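Local atomic coordinates of tRNA(Ile2) 2-agmatinylcytidine synthetase TiaS (Archaeoglobus fulgidus, PDB entry 5XOB), a protein that catalyses the ATP-dependent attachment of agmatine to the wobble cytidine of an isoleucine tRNA, which changes the codon it reads from AUG to AUA. Residues N76-I79 with I80-M84. Sequence-based numbering, arbitrary orientation.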
loop_
_atom_site.group_PDB
_atom_site.type_symbol
_atom_site.label_atom_id
_atom_site.label_comp_id
_atom_site.label_asym_id
_atom_site.label_seq_id
_atom_site.Cartn_x
_atom_site.Cartn_y
_atom_site.Cartn_z
ATOM N N ASN A 76 -20.145 -23.218 4.554
ATOM C CA ASN A 76 -19.565 -24.003 5.632
ATOM C C ASN A 76 -18.786 -25.209 5.122
ATOM O O ASN A 76 -17.667 -25.474 5.550
ATOM C CB ASN A 76 -20.663 -24.477 6.572
ATOM C CG ASN A 76 -20.115 -25.252 7.743
ATOM O OD1 ASN A 76 -19.092 -24.887 8.311
ATOM N ND2 ASN A 76 -20.786 -26.331 8.108
ATOM N N GLU A 77 -19.399 -25.925 4.190
ATOM C CA GLU A 77 -18.844 -27.157 3.657
ATOM C C GLU A 77 -17.636 -26.883 2.779
ATOM O O GLU A 77 -16.666 -27.646 2.788
ATOM C CB GLU A 77 -19.922 -27.898 2.868
ATOM C CG GLU A 77 -21.042 -28.420 3.760
ATOM C CD GLU A 77 -22.314 -28.794 3.011
ATOM O OE1 GLU A 77 -22.297 -28.893 1.758
ATOM O OE2 GLU A 77 -23.347 -28.988 3.697
ATOM N N VAL A 78 -17.712 -25.791 2.024
ATOM C CA VAL A 78 -16.585 -25.303 1.230
ATOM C C VAL A 78 -15.365 -25.089 2.116
ATOM O O VAL A 78 -14.235 -25.419 1.740
ATOM C CB VAL A 78 -16.921 -23.960 0.546
ATOM C CG1 VAL A 78 -15.683 -23.354 -0.109
ATOM C CG2 VAL A 78 -18.028 -24.150 -0.483
ATOM N N ILE A 79 -15.609 -24.523 3.293
ATOM C CA ILE A 79 -14.540 -24.229 4.232
ATOM C C ILE A 79 -13.952 -25.524 4.770
ATOM O O ILE A 79 -12.736 -25.704 4.768
ATOM C CB ILE A 79 -15.036 -23.361 5.404
ATOM C CG1 ILE A 79 -15.441 -21.976 4.892
ATOM C CG2 ILE A 79 -13.952 -23.225 6.463
ATOM C CD1 ILE A 79 -16.293 -21.180 5.859
ATOM N N ILE A 80 -14.817 -26.425 5.221
ATOM C CA ILE A 80 -14.344 -27.662 5.827
ATOM C C ILE A 80 -13.476 -28.417 4.832
ATOM O O ILE A 80 -12.411 -28.927 5.189
ATOM C CB ILE A 80 -15.500 -28.555 6.320
ATOM C CG1 ILE A 80 -16.258 -27.851 7.457
ATOM C CG2 ILE A 80 -14.964 -29.894 6.816
ATOM C CD1 ILE A 80 -17.439 -28.621 8.021
ATOM N N GLU A 81 -13.925 -28.456 3.581
ATOM C CA GLU A 81 -13.248 -29.222 2.546
ATOM C C GLU A 81 -11.926 -28.605 2.090
ATOM O O GLU A 81 -10.964 -29.333 1.862
ATOM C CB GLU A 81 -14.167 -29.410 1.337
ATOM C CG GLU A 81 -13.485 -30.062 0.140
ATOM C CD GLU A 81 -14.438 -30.347 -1.008
ATOM O OE1 GLU A 81 -13.977 -30.894 -2.040
ATOM O OE2 GLU A 81 -15.642 -30.020 -0.886
ATOM N N HIS A 82 -11.883 -27.281 1.953
ATOM C CA HIS A 82 -10.759 -26.618 1.279
ATOM C C HIS A 82 -9.794 -25.857 2.193
ATOM O O HIS A 82 -8.584 -25.841 1.938
ATOM C CB HIS A 82 -11.288 -25.701 0.171
ATOM C CG HIS A 82 -11.844 -26.445 -1.008
ATOM N ND1 HIS A 82 -11.039 -27.070 -1.938
ATOM C CD2 HIS A 82 -13.120 -26.667 -1.404
ATOM C CE1 HIS A 82 -11.797 -27.643 -2.858
ATOM N NE2 HIS A 82 -13.064 -27.412 -2.559
ATOM N N ALA A 83 -10.314 -25.234 3.248
ATOM C CA ALA A 83 -9.464 -24.524 4.208
ATOM C C ALA A 83 -8.602 -25.502 4.990
ATOM O O ALA A 83 -9.057 -26.598 5.337
ATOM C CB ALA A 83 -10.307 -23.699 5.171
ATOM N N MET A 84 -7.363 -25.108 5.266
ATOM C CA MET A 84 -6.483 -25.919 6.107
ATOM C C MET A 84 -6.701 -25.542 7.557
ATOM O O MET A 84 -6.047 -24.653 8.102
ATOM C CB MET A 84 -5.014 -25.778 5.715
ATOM C CG MET A 84 -4.575 -26.821 4.703
ATOM S SD MET A 84 -5.176 -26.445 3.048
ATOM C CE MET A 84 -3.943 -25.242 2.563
#
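I80, E81, H82 and A83 each donate a backbone N-H to the carbonyl four residues earlier, so residues 76-79 and 80-84 form the last two turns of helix 68-82 and its exit. I80 N lies 3.0 Å from N76 O, and E81 N bonds E77 O in the same way. H82 N is 3.0 Å from V78 O, but its N-H points less directly at the acceptor (143°). A83 N closes the series at 2.9 Å from I79 O. I79 O also takes a weak second bond from H82 N, so two donors converge on this carbonyl where the helix ends. A83 is the first residue to leave helical geometry, with psi at 142°.

Two side-chain pairs, N76-I80 and I79-A83, meet at i to i+4 spacing. The N76 amide and the I80 side chain cross at a slant. I80 CD1 lies 4.1 Å from N76 ND2, and I80 CG1 also packs against N76 O. The amide reaches I80 because its CG is anti to the backbone N (chi1 -178°). N76 OD1 has a weak hydrogen bond to H136, a residue that also touches I79 and I80. On the buried side, I79 CG2 meets the A83 methyl at 3.9 Å. The backbone V78 O sits at the edge of the H82 ring, near its plane, 3.6 Å from CD2. Between adjacent residues, E81 CG lies over one face of that ring, offset toward the rim.

The buried V78 and A83 lie against helix 20-32, and the buried I79 against strand 133-135. E77, whose CB points away from the following turn, forms a salt bridge with R28 of helix 20-32 through OE1. The chemistry is thus mainly regular backbone bonding with light apolar packing. It carries this TCKD-domain helix as far as A83 N, where the turn of A83 ends it and two donors share I79 O.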